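Local coordinates for kallikrein-10 (Homo sapiens, PDB 5LPE), which is a zymogen-like, secreted serine peptidase of the kallikrein subfamily, inhibited by zinc ions, with a tumour-suppressor role in breast and prostate cancer, at residues A[38-43]-A[94-99]. Sequence-based numbering, arbitrary orientation.
Sequences WVLTAA and HDLMLL. With ZN (zinc ion), chain F.
Val39 and Leu99 form one antiparallel hydrogen-bonded pair and Thr41 and Met97 the next, with the axes of strands 38-41 and 97-99 at 152°. The two strands are neighbours in the six-stranded N-terminal beta-barrel of the trypsin fold. Val39 and Leu99 bond both ways, Val39 N reaching Leu99 O at 2.8 Å. Leu40 and Leu98 make the non-hydrogen-bonded pair between them. Their side chains lie on the sheet face that helix 224-230 covers, and Leu40 CD1 meets the Leu98 methyl CD2. Leu40 CD1 also packs on Leu96 CG, 4.0 Å away. The Trp38 indole lies across Leu98 at about a right angle, with CZ3 3.8 Å from Leu98 CB. A serine in place of Trp38 would probably strip the indole from Leu98 CB and open a gap beside Val230 of the helix. On the other face Thr41 and Met97 run side by side. Met97 extends with CG anti to the backbone N (chi1 -180°), then bends at chi3 (54°), which brings CE to 3.5 Å from Thr41 CG2. Thr41 OG1 is taken up by Ala30 O. Past the strands, Ala43 CB packs 3.8 Å from Asp95 CB. Asp95 is probably the charge-relay aspartate, as in other trypsin-family peptidases, and here it binds zinc together with His44 and Asp92. Its OD2 accepts a hydrogen bond from Ser202 OG and lies 2.1 Å from the zinc ion.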
loop_
_atom_site.group_PDB
_atom_site.type_symbol
_atom_site.label_atom_id
_atom_site.label_comp_id
_atom_site.label_asym_id
_atom_site.label_seq_id
_atom_site.Cartn_x
_atom_site.Cartn_y
_atom_site.Cartn_z
ATOM N N TRP A 38 11.602 8.465 0.173
ATOM C CA TRP A 38 10.444 8.303 -0.696
ATOM C C TRP A 38 9.422 7.332 -0.135
ATOM O O TRP A 38 9.765 6.241 0.326
ATOM C CB TRP A 38 10.853 7.817 -2.072
ATOM C CG TRP A 38 11.534 8.844 -2.870
ATOM C CD1 TRP A 38 12.870 9.040 -2.972
ATOM C CD2 TRP A 38 10.910 9.827 -3.707
ATOM N NE1 TRP A 38 13.124 10.077 -3.830
ATOM C CE2 TRP A 38 11.935 10.584 -4.288
ATOM C CE3 TRP A 38 9.576 10.128 -4.032
ATOM C CZ2 TRP A 38 11.679 11.626 -5.167
ATOM C CZ3 TRP A 38 9.325 11.164 -4.893
ATOM C CH2 TRP A 38 10.366 11.899 -5.458
ATOM N N VAL A 39 8.153 7.729 -0.224
ATOM C CA VAL A 39 7.027 6.913 0.199
ATOM C C VAL A 39 6.100 6.754 -0.992
ATOM O O VAL A 39 5.929 7.688 -1.781
ATOM C CB VAL A 39 6.289 7.530 1.399
ATOM C CG1 VAL A 39 5.070 6.686 1.771
ATOM C CG2 VAL A 39 7.213 7.649 2.580
ATOM N N LEU A 40 5.536 5.562 -1.153
ATOM C CA LEU A 40 4.622 5.302 -2.246
ATOM C C LEU A 40 3.254 4.966 -1.689
ATOM O O LEU A 40 3.129 4.217 -0.713
ATOM C CB LEU A 40 5.097 4.173 -3.148
ATOM C CG LEU A 40 4.178 3.874 -4.346
ATOM C CD1 LEU A 40 4.747 4.320 -5.660
ATOM C CD2 LEU A 40 3.982 2.404 -4.410
ATOM N N THR A 41 2.232 5.514 -2.336
ATOM C CA THR A 41 0.858 5.355 -1.912
ATOM C C THR A 41 -0.046 5.530 -3.127
ATOM O O THR A 41 0.413 5.810 -4.237
ATOM C CB THR A 41 0.526 6.357 -0.800
ATOM O OG1 THR A 41 -0.828 6.173 -0.369
ATOM C CG2 THR A 41 0.723 7.784 -1.283
ATOM N N ALA A 42 -1.347 5.378 -2.900
ATOM C CA ALA A 42 -2.314 5.537 -3.971
ATOM C C ALA A 42 -2.452 7.006 -4.337
ATOM O O ALA A 42 -2.488 7.873 -3.464
ATOM C CB ALA A 42 -3.663 4.960 -3.552
ATOM N N ALA A 43 -2.530 7.282 -5.641
ATOM C CA ALA A 43 -2.747 8.652 -6.095
ATOM C C ALA A 43 -4.017 9.265 -5.508
ATOM O O ALA A 43 -4.038 10.469 -5.221
ATOM C CB ALA A 43 -2.794 8.704 -7.618
ATOM N N HIS A 94 -4.532 3.559 -12.490
ATOM C CA HIS A 94 -3.130 3.939 -12.286
ATOM C C HIS A 94 -2.948 4.789 -11.029
ATOM O O HIS A 94 -2.167 5.745 -11.028
ATOM C CB HIS A 94 -2.541 4.696 -13.487
ATOM C CG HIS A 94 -2.404 3.889 -14.742
ATOM N ND1 HIS A 94 -1.659 2.731 -14.812
ATOM C CD2 HIS A 94 -2.887 4.102 -15.991
ATOM C CE1 HIS A 94 -1.702 2.256 -16.045
ATOM N NE2 HIS A 94 -2.444 3.069 -16.779
ATOM N N ASP A 95 -3.629 4.456 -9.926
ATOM C CA ASP A 95 -3.520 5.369 -8.790
ATOM C C ASP A 95 -2.312 4.934 -7.980
ATOM O O ASP A 95 -2.375 4.020 -7.159
ATOM C CB ASP A 95 -4.795 5.456 -7.949
ATOM C CG ASP A 95 -5.310 4.122 -7.483
ATOM O OD1 ASP A 95 -4.871 3.084 -8.032
ATOM O OD2 ASP A 95 -6.181 4.127 -6.576
ATOM N N LEU A 96 -1.243 5.696 -8.169
ATOM C CA LEU A 96 0.064 5.556 -7.558
ATOM C C LEU A 96 0.580 6.967 -7.381
ATOM O O LEU A 96 0.416 7.805 -8.267
ATOM C CB LEU A 96 1.023 4.764 -8.444
ATOM C CG LEU A 96 1.516 3.440 -7.887
ATOM C CD1 LEU A 96 0.337 2.622 -7.440
ATOM C CD2 LEU A 96 2.322 2.734 -8.953
ATOM N N MET A 97 1.186 7.236 -6.242
ATOM C CA MET A 97 1.723 8.562 -5.994
ATOM C C MET A 97 2.993 8.371 -5.182
ATOM O O MET A 97 3.018 7.569 -4.239
ATOM C CB MET A 97 0.693 9.429 -5.260
ATOM C CG MET A 97 1.122 10.824 -4.950
ATOM S SD MET A 97 -0.137 11.774 -4.042
ATOM C CE MET A 97 -0.482 10.720 -2.648
ATOM N N LEU A 98 4.050 9.072 -5.570
ATOM C CA LEU A 98 5.301 9.028 -4.837
ATOM C C LEU A 98 5.403 10.298 -4.007
ATOM O O LEU A 98 5.285 11.410 -4.539
ATOM C CB LEU A 98 6.494 8.838 -5.779
ATOM C CG LEU A 98 6.620 7.349 -6.135
ATOM C CD1 LEU A 98 7.417 7.095 -7.388
ATOM C CD2 LEU A 98 7.210 6.574 -4.954
ATOM N N LEU A 99 5.556 10.123 -2.699
ATOM C CA LEU A 99 5.713 11.219 -1.755
ATOM C C LEU A 99 7.185 11.348 -1.390
ATOM O O LEU A 99 7.804 10.375 -0.941
ATOM C CB LEU A 99 4.871 10.976 -0.504
ATOM C CG LEU A 99 3.367 11.113 -0.740
ATOM C CD1 LEU A 99 2.658 11.505 0.527
ATOM C CD2 LEU A 99 3.060 12.124 -1.833
HETATM ZN ZN ZN F . -7.830 5.076 -5.788
#